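Long-range contacts in insecticidal protein (Brevibacillus laterosporus, PDB 7ML9), which is active against the western corn rootworm and probably kills by assembling into a beta-barrel pore in the membrane: residues A[153-158]-A[166-171]; A[34-39]-A[225-230]. One frame throughout, in Å; residues are numbered along the deposited sequence.

Contact 1: residues A[153-158]-A[166-171]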
ATOM      1  N   THR A 153      -6.730   9.925   3.340  1.00 29.56           N
ATOM      2  CA  THR A 153      -6.634   8.481   3.499  1.00 30.13           C
ATOM      3  C   THR A 153      -7.132   7.824   2.228  1.00 25.39           C
ATOM      4  O   THR A 153      -7.899   8.407   1.454  1.00 34.05           O
ATOM      5  CB  THR A 153      -7.470   7.941   4.688  1.00 32.92           C
ATOM      6  OG1 THR A 153      -8.850   8.273   4.502  1.00 39.75           O
ATOM      7  CG2 THR A 153      -6.988   8.497   6.007  1.00 32.63           C
ATOM      8  N   ALA A 154      -6.689   6.587   2.020  1.00 25.51           N
ATOM      9  CA  ALA A 154      -7.176   5.807   0.896  1.00 27.36           C
ATOM     10  C   ALA A 154      -7.000   4.335   1.238  1.00 26.62           C
ATOM     11  O   ALA A 154      -6.008   3.948   1.866  1.00 21.60           O
ATOM     12  CB  ALA A 154      -6.448   6.144  -0.415  1.00 27.48           C
ATOM     13  N   THR A 155      -7.960   3.531   0.808  1.00 29.66           N
ATOM     14  CA  THR A 155      -7.956   2.100   1.063  1.00 29.94           C
ATOM     15  C   THR A 155      -7.438   1.368  -0.159  1.00 26.71           C
ATOM     16  O   THR A 155      -7.846   1.656  -1.289  1.00 30.85           O
ATOM     17  CB  THR A 155      -9.357   1.615   1.419  1.00 29.34           C
ATOM     18  OG1 THR A 155      -9.732   2.229   2.655  1.00 31.58           O
ATOM     19  CG2 THR A 155      -9.376   0.090   1.562  1.00 32.95           C
ATOM     20  N   MET A 156      -6.521   0.441   0.071  1.00 27.07           N
ATOM     21  CA  MET A 156      -5.944  -0.360  -0.991  1.00 31.51           C
ATOM     22  C   MET A 156      -6.311  -1.819  -0.770  1.00 35.36           C
ATOM     23  O   MET A 156      -6.213  -2.323   0.349  1.00 29.38           O
ATOM     24  CB  MET A 156      -4.431  -0.211  -1.030  1.00 27.21           C
ATOM     25  CG  MET A 156      -3.875  -0.697  -2.331  1.00 36.20           C
ATOM     26  SD  MET A 156      -2.243  -1.369  -2.112  1.00 56.90           S
ATOM     27  CE  MET A 156      -2.541  -2.612  -0.887  1.00 29.82           C
ATOM     28  N   LYS A 157      -6.727  -2.487  -1.841  1.00 37.32           N
ATOM     29  CA  LYS A 157      -7.076  -3.901  -1.806  1.00 40.61           C
ATOM     30  C   LYS A 157      -6.043  -4.719  -2.565  1.00 41.11           C
ATOM     31  O   LYS A 157      -5.518  -4.282  -3.592  1.00 39.62           O
ATOM     32  CB  LYS A 157      -8.464  -4.143  -2.400  1.00 42.71           C
ATOM     33  CG  LYS A 157      -9.567  -3.369  -1.702  1.00 52.52           C
ATOM     34  CD  LYS A 157     -10.727  -3.052  -2.649  1.00 64.22           C
ATOM     35  CE  LYS A 157     -10.969  -4.154  -3.672  1.00 62.78           C
ATOM     36  NZ  LYS A 157     -11.225  -5.476  -3.032  1.00 69.37           N
ATOM     37  N   PHE A 158      -5.762  -5.911  -2.058  1.00 36.07           N
ATOM     38  CA  PHE A 158      -4.779  -6.794  -2.651  1.00 29.29           C
ATOM     39  C   PHE A 158      -5.249  -8.230  -2.484  1.00 42.70           C
ATOM     40  O   PHE A 158      -5.941  -8.548  -1.510  1.00 34.61           O
ATOM     41  CB  PHE A 158      -3.395  -6.615  -2.006  1.00 33.56           C
ATOM     42  CG  PHE A 158      -3.405  -6.664  -0.499  1.00 33.40           C
ATOM     43  CD1 PHE A 158      -3.808  -5.563   0.246  1.00 34.20           C
ATOM     44  CD2 PHE A 158      -2.991  -7.802   0.174  1.00 37.04           C
ATOM     45  CE1 PHE A 158      -3.803  -5.598   1.632  1.00 32.61           C
ATOM     46  CE2 PHE A 158      -2.985  -7.848   1.566  1.00 34.83           C
ATOM     47  CZ  PHE A 158      -3.391  -6.746   2.295  1.00 34.47           C
ATOM     48  N   GLU A 166      -9.525 -11.651  -1.039  1.00 51.99           N
ATOM     49  CA  GLU A 166      -9.179 -10.241  -1.141  1.00 51.65           C
ATOM     50  C   GLU A 166      -9.073  -9.642   0.254  1.00 48.33           C
ATOM     51  O   GLU A 166      -9.926  -9.892   1.111  1.00 49.67           O
ATOM     52  CB  GLU A 166     -10.224  -9.475  -1.956  1.00 55.27           C
ATOM     53  CG  GLU A 166      -9.729  -8.138  -2.510  1.00 57.41           C
ATOM     54  CD  GLU A 166      -9.424  -8.179  -4.005  1.00 69.42           C
ATOM     55  OE1 GLU A 166     -10.353  -8.465  -4.795  1.00 77.87           O
ATOM     56  OE2 GLU A 166      -8.260  -7.916  -4.391  1.00 66.52           O
ATOM     57  N   ALA A 167      -8.017  -8.861   0.480  1.00 36.99           N
ATOM     58  CA  ALA A 167      -7.811  -8.139   1.729  1.00 34.49           C
ATOM     59  C   ALA A 167      -7.564  -6.665   1.420  1.00 35.94           C
ATOM     60  O   ALA A 167      -7.332  -6.285   0.269  1.00 35.13           O
ATOM     61  CB  ALA A 167      -6.642  -8.720   2.530  1.00 29.69           C
ATOM     62  N   SER A 168      -7.603  -5.828   2.457  1.00 37.63           N
ATOM     63  CA  SER A 168      -7.469  -4.389   2.255  1.00 36.22           C
ATOM     64  C   SER A 168      -6.775  -3.747   3.450  1.00 35.77           C
ATOM     65  O   SER A 168      -6.598  -4.357   4.507  1.00 31.54           O
ATOM     66  CB  SER A 168      -8.825  -3.725   2.009  1.00 35.82           C
ATOM     67  OG  SER A 168      -9.580  -3.689   3.202  1.00 37.09           O
ATOM     68  N   THR A 169      -6.376  -2.489   3.259  1.00 28.02           N
ATOM     69  CA  THR A 169      -5.636  -1.746   4.267  1.00 27.98           C
ATOM     70  C   THR A 169      -5.774  -0.269   3.910  1.00 28.15           C
ATOM     71  O   THR A 169      -5.852   0.083   2.733  1.00 25.76           O
ATOM     72  CB  THR A 169      -4.169  -2.189   4.319  1.00 27.80           C
ATOM     73  OG1 THR A 169      -3.511  -1.619   5.455  1.00 25.62           O
ATOM     74  CG2 THR A 169      -3.406  -1.800   3.034  1.00 25.10           C
ATOM     75  N   GLU A 170      -5.856   0.576   4.929  1.00 24.75           N
ATOM     76  CA  GLU A 170      -6.117   1.999   4.747  1.00 29.64           C
ATOM     77  C   GLU A 170      -4.855   2.791   5.060  1.00 29.24           C
ATOM     78  O   GLU A 170      -4.335   2.729   6.182  1.00 25.01           O
ATOM     79  CB  GLU A 170      -7.278   2.475   5.621  1.00 31.78           C
ATOM     80  CG  GLU A 170      -7.669   3.920   5.336  1.00 36.74           C
ATOM     81  CD  GLU A 170      -8.909   4.364   6.089  1.00 54.12           C
ATOM     82  OE1 GLU A 170      -9.028   4.028   7.288  1.00 54.80           O
ATOM     83  OE2 GLU A 170      -9.767   5.041   5.474  1.00 54.37           O
ATOM     84  N   TYR A 171      -4.358   3.520   4.064  1.00 24.52           N
ATOM     85  CA  TYR A 171      -3.184   4.356   4.238  1.00 20.77           C
ATOM     86  C   TYR A 171      -3.599   5.742   4.699  1.00 22.07           C
ATOM     87  O   TYR A 171      -4.576   6.304   4.197  1.00 26.07           O
ATOM     88  CB  TYR A 171      -2.404   4.485   2.925  1.00 17.56           C
ATOM     89  CG  TYR A 171      -1.604   3.266   2.587  1.00 17.78           C
ATOM     90  CD1 TYR A 171      -0.324   3.099   3.080  1.00 17.77           C
ATOM     91  CD2 TYR A 171      -2.141   2.272   1.789  1.00 22.36           C
ATOM     92  CE1 TYR A 171       0.407   1.973   2.778  1.00 20.37           C
ATOM     93  CE2 TYR A 171      -1.420   1.145   1.484  1.00 25.34           C
ATOM     94  CZ  TYR A 171      -0.154   1.001   1.981  1.00 21.47           C
ATOM     95  OH  TYR A 171       0.572  -0.126   1.672  1.00 23.08           O
TER
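Phe158 and Ala167 face each other near the turn end of a two-stranded antiparallel hairpin, 153-160 with 165-172. Phe158 N donates to Ala167 O at 2.8 Å, and Ala167 N returns a nearly straight bond to Phe158 O (N-H...O 176°). Bonded pairs of the same kind join Met156 with Thr169 and Ala154 with Tyr171, six backbone bonds in all.

The Phe158 side chain is worth following outward. CB leaves the sheet on the side of Met156 and Tyr171; then chi1 of 50° sets CG between the backbone N and the carbonyl carbon, which swings the ring back over the partner strand. CG and CD1 lie near Ala167 O, the latter at 3.6 Å. CE1 reaches Ser168 N and, at 4.1 Å, Thr169 CG2. CE2 and CZ end against the Ala167 methyl, with Phe158 CZ to Ala167 CB at 3.8 Å; the methyl sits over the ring face as a CH-pi contact.

Farther along this side, Met156 CB meets the edge of the Tyr171 ring, and Met156 CE ends beside Thr169 CG2. The other side is polar. Lys157 and Glu166 cross at about a right angle in a loose salt bridge, NZ to OE1 3.6 Å, while Ser168 CB packs on Lys157 CG. At the far end Thr153 OG1 gives Glu170 OE2 a weak hydrogen bond of 3.5 Å.

The side of the hairpin bearing Met156, Phe158 and Tyr171 lies against the long strands of the body: Ala217 and Ile213 of 201-229, Phe275 of 266-289 and Leu95 of 86-115. On strand 130-147, Asn140 ND2 bonds both Thr169 OG1 and Glu170 O.

Contact 2: residues A[34-39]-A[225-230]. With EDO (1,2-ethanediol), chain H.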
ATOM      1  N   ASP A  34       6.705  26.326  -5.670  1.00 16.21           N
ATOM      2  CA  ASP A  34       7.964  26.326  -6.409  0.55 20.41           C
ATOM      3  C   ASP A  34       7.719  26.145  -7.900  1.00 19.17           C
ATOM      4  O   ASP A  34       8.442  26.723  -8.721  1.00 18.50           O
ATOM      5  CB  ASP A  34       8.909  25.243  -5.888  0.55 22.15           C
ATOM      6  CG  ASP A  34      10.250  25.243  -6.619  0.55 23.33           C
ATOM      7  OD1 ASP A  34      11.140  26.048  -6.262  0.55 19.79           O
ATOM      8  OD2 ASP A  34      10.409  24.448  -7.568  0.55 19.53           O
ATOM      9  N   LEU A  35       6.703  25.356  -8.266  1.00 13.40           N
ATOM     10  CA  LEU A  35       6.323  25.242  -9.672  1.00 17.37           C
ATOM     11  C   LEU A  35       6.031  26.618 -10.281  1.00 18.86           C
ATOM     12  O   LEU A  35       6.471  26.923 -11.402  1.00 16.68           O
ATOM     13  CB  LEU A  35       5.102  24.330  -9.802  1.00 15.24           C
ATOM     14  CG  LEU A  35       4.559  24.075 -11.203  1.00 18.83           C
ATOM     15  CD1 LEU A  35       5.604  23.295 -11.998  1.00 16.54           C
ATOM     16  CD2 LEU A  35       3.218  23.297 -11.125  1.00 16.03           C
ATOM     17  N   ALA A  36       5.262  27.455  -9.566  1.00 12.21           N
ATOM     18  CA  ALA A  36       5.004  28.814 -10.061  1.00 16.66           C
ATOM     19  C   ALA A  36       6.299  29.616 -10.175  1.00 13.18           C
ATOM     20  O   ALA A  36       6.519  30.313 -11.174  1.00 16.76           O
ATOM     21  CB  ALA A  36       3.994  29.543  -9.160  1.00 14.67           C
ATOM     22  N   ARG A  37       7.174  29.523  -9.171  1.00 13.21           N
ATOM     23  CA  ARG A  37       8.453  30.230  -9.227  1.00 20.68           C
ATOM     24  C   ARG A  37       9.322  29.742 -10.388  1.00 24.18           C
ATOM     25  O   ARG A  37      10.061  30.534 -10.985  1.00 17.38           O
ATOM     26  CB  ARG A  37       9.203  30.076  -7.901  1.00 17.52           C
ATOM     27  CG  ARG A  37       8.462  30.682  -6.692  1.00 17.33           C
ATOM     28  CD  ARG A  37       9.130  30.308  -5.374  1.00 19.68           C
ATOM     29  NE  ARG A  37       8.325  30.786  -4.255  1.00 22.91           N
ATOM     30  CZ  ARG A  37       7.907  30.031  -3.242  1.00 25.81           C
ATOM     31  NH1 ARG A  37       8.238  28.737  -3.183  1.00 18.57           N
ATOM     32  NH2 ARG A  37       7.168  30.579  -2.277  1.00 23.62           N
ATOM     33  N   GLU A  38       9.270  28.443 -10.710  1.00 16.74           N
ATOM     34  CA  GLU A  38      10.076  27.919 -11.818  1.00 18.54           C
ATOM     35  C   GLU A  38       9.630  28.513 -13.143  1.00 17.72           C
ATOM     36  O   GLU A  38      10.457  28.948 -13.950  1.00 17.31           O
ATOM     37  CB  GLU A  38       9.993  26.386 -11.893  1.00 18.43           C
ATOM     38  CG  GLU A  38      10.492  25.677 -10.673  1.00 20.33           C
ATOM     39  CD  GLU A  38      11.994  25.499 -10.670  1.00 27.52           C
ATOM     40  OE1 GLU A  38      12.639  25.876 -11.674  1.00 26.16           O
ATOM     41  OE2 GLU A  38      12.525  24.970  -9.668  1.00 30.66           O
ATOM     42  N   ASP A  39       8.319  28.522 -13.390  1.00 15.62           N
ATOM     43  CA  ASP A  39       7.794  29.081 -14.630  1.00 17.84           C
ATOM     44  C   ASP A  39       8.139  30.561 -14.744  1.00 22.99           C
ATOM     45  O   ASP A  39       8.555  31.031 -15.810  1.00 19.02           O
ATOM     46  CB  ASP A  39       6.284  28.875 -14.682  1.00 17.35           C
ATOM     47  CG  ASP A  39       5.660  29.331 -16.000  1.00 25.67           C
ATOM     48  OD1 ASP A  39       6.348  29.390 -17.042  1.00 22.17           O
ATOM     49  OD2 ASP A  39       4.453  29.606 -15.996  1.00 22.28           O
ATOM     50  N   GLY A 225      -5.535  23.777  -8.727  1.00 16.58           N
ATOM     51  CA  GLY A 225      -4.963  25.048  -8.318  1.00 17.23           C
ATOM     52  C   GLY A 225      -4.575  25.905  -9.503  1.00 17.48           C
ATOM     53  O   GLY A 225      -4.559  25.456 -10.653  1.00 16.30           O
ATOM     54  N   ILE A 226      -4.259  27.164  -9.183  1.00 16.09           N
ATOM     55  CA  ILE A 226      -3.878  28.201 -10.142  1.00 18.08           C
ATOM     56  C   ILE A 226      -2.535  28.763  -9.701  1.00 17.05           C
ATOM     57  O   ILE A 226      -2.403  29.215  -8.557  1.00 15.15           O
ATOM     58  CB  ILE A 226      -4.916  29.342 -10.201  1.00 19.62           C
ATOM     59  CG1 ILE A 226      -6.315  28.834 -10.548  1.00 20.32           C
ATOM     60  CG2 ILE A 226      -4.460  30.428 -11.191  1.00 16.92           C
ATOM     61  CD1 ILE A 226      -6.395  28.167 -11.907  1.00 27.18           C
ATOM     62  N   ALA A 227      -1.543  28.753 -10.599  1.00 12.89           N
ATOM     63  CA  ALA A 227      -0.202  29.218 -10.259  1.00 14.46           C
ATOM     64  C   ALA A 227      -0.025  30.678 -10.672  1.00 15.64           C
ATOM     65  O   ALA A 227      -0.303  31.035 -11.824  1.00 17.23           O
ATOM     66  CB  ALA A 227       0.876  28.361 -10.931  1.00 12.53           C
ATOM     67  N   TRP A 228       0.479  31.503  -9.752  1.00 14.30           N
ATOM     68  CA  TRP A 228       0.563  32.950  -9.965  1.00 16.85           C
ATOM     69  C   TRP A 228       2.015  33.346 -10.170  1.00 13.37           C
ATOM     70  O   TRP A 228       2.878  33.029  -9.339  1.00 16.02           O
ATOM     71  CB  TRP A 228      -0.079  33.723  -8.789  1.00 14.09           C
ATOM     72  CG  TRP A 228      -1.565  33.625  -8.836  1.00 15.11           C
ATOM     73  CD1 TRP A 228      -2.340  32.590  -8.358  1.00 19.31           C
ATOM     74  CD2 TRP A 228      -2.471  34.550  -9.452  1.00 19.07           C
ATOM     75  NE1 TRP A 228      -3.659  32.824  -8.648  1.00 20.07           N
ATOM     76  CE2 TRP A 228      -3.766  34.019  -9.316  1.00 20.38           C
ATOM     77  CE3 TRP A 228      -2.308  35.777 -10.105  1.00 19.67           C
ATOM     78  CZ2 TRP A 228      -4.896  34.680  -9.800  1.00 24.35           C
ATOM     79  CZ3 TRP A 228      -3.427  36.424 -10.589  1.00 21.53           C
ATOM     80  CH2 TRP A 228      -4.705  35.877 -10.431  1.00 24.15           C
ATOM     81  N   ARG A 229       2.285  34.042 -11.284  1.00 17.67           N
ATOM     82  CA  ARG A 229       3.633  34.426 -11.676  1.00 19.63           C
ATOM     83  C   ARG A 229       3.586  35.809 -12.321  1.00 14.58           C
ATOM     84  O   ARG A 229       2.621  36.145 -13.007  1.00 15.67           O
ATOM     85  CB  ARG A 229       4.253  33.464 -12.728  1.00 21.65           C
ATOM     86  CG  ARG A 229       4.597  32.078 -12.261  1.00 26.94           C
ATOM     87  CD  ARG A 229       3.435  31.106 -12.445  1.00 31.25           C
ATOM     88  NE  ARG A 229       3.070  30.925 -13.837  1.00 22.12           N
ATOM     89  CZ  ARG A 229       1.881  31.247 -14.328  1.00 36.02           C
ATOM     90  NH1 ARG A 229       0.955  31.771 -13.526  1.00 44.69           N
ATOM     91  NH2 ARG A 229       1.623  31.065 -15.616  1.00 46.15           N
ATOM     92  N   VAL A 230       4.636  36.594 -12.133  1.00 18.06           N
ATOM     93  CA  VAL A 230       4.794  37.720 -13.048  1.00 20.57           C
ATOM     94  C   VAL A 230       5.464  37.201 -14.307  1.00 22.85           C
ATOM     95  O   VAL A 230       6.262  36.256 -14.270  1.00 19.05           O
ATOM     96  CB  VAL A 230       5.573  38.895 -12.438  1.00 20.95           C
ATOM     97  CG1 VAL A 230       4.702  39.600 -11.400  1.00 24.98           C
ATOM     98  CG2 VAL A 230       6.905  38.442 -11.864  1.00 22.54           C
TER
HETATM   99  C1  EDO H 407       2.387  29.664 -18.955  1.00 32.42           C
HETATM  100  O1  EDO H 407       3.730  29.826 -18.475  1.00 37.54           O
HETATM  101  C2  EDO H 407       2.056  28.184 -19.089  1.00 36.93           C
HETATM  102  O2  EDO H 407       1.006  28.050 -20.050  1.00 51.53           O
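A helix-on-strand junction with a buried salt bridge seats the N-terminal helix 28-48 on the last residues of the long strand 201-229. The segment axes pass 7.5 Å apart with their directions 44° from each other. Small residues permit the approach: Ala36 CB touches Ala227 CB at 3.8 Å, and the same methyl lies 3.7 Å from Trp228 O and against the Arg229 side chain at CD.

One helical turn on, Asp39 receives the arginine. Arg229 comes side-on and gives two N-H groups to a single oxygen, Asp39 OD2: NE at 2.9 Å, with an N-H...O angle of 158°, and NH2 at 3.2 Å along a more bent path. The oxygen stays in the guanidinium plane for both. NE meets OD2 on its anti side, somewhat out of the carboxylate plane, whereas NH2 arrives nearly along the C-O axis. The two flat groups are turned 25° from each other. The arginine chain bends at chi2 and chi3, though its exact path is doubtful.

A 1,2-ethanediol, probably from the crystallisation liquor, donates from O1 to the same Asp39 OD2 at 2.6 Å, giving that oxygen a third donor. The other carboxylate oxygen, OD1, pairs with Lys248 of helix 242-252, which also bonds the diol; two basic residues thus share the charge of Asp39 and probably favour its ionised form.

Leu35 packs on Val245, Leu246 and Cys249 of helix 242-252. The strand itself is paired with 83-84 and 238-241 on its two edges, Ala227 bonding to Val240 and Trp228 to Arg82. The arrangement is a helix packed on a sheet in the end region of an elongated toxin: small side chains let the backbones come close, and at the side lies a buried arginine-aspartate salt bridge in which two nitrogens share one carboxylate oxygen.

In the fold
Contacts 1 and 2 belong to separate parts of an elongated, strand-rich chain of the ETX/MTX2 family. Their centres are 34 Å apart and their nearest atoms about 18 Å, so they do not touch. The centre of contact 1, the hairpin, lies about 7 Å from the centre of the chain, and the centre of contact 2 lies about 32 Å from the centre of the chain. In sequence contact 1 is nested within the loop that contact 2 closes. Strand 201-229 connects them: Ile213, Ala217 and Leu219 meet the hairpin, and its last residues form the strand side of contact 2. Asp34, with Glu30, belongs to a sodium site, and the ion lies about 11 Å from the side chain of Ala36.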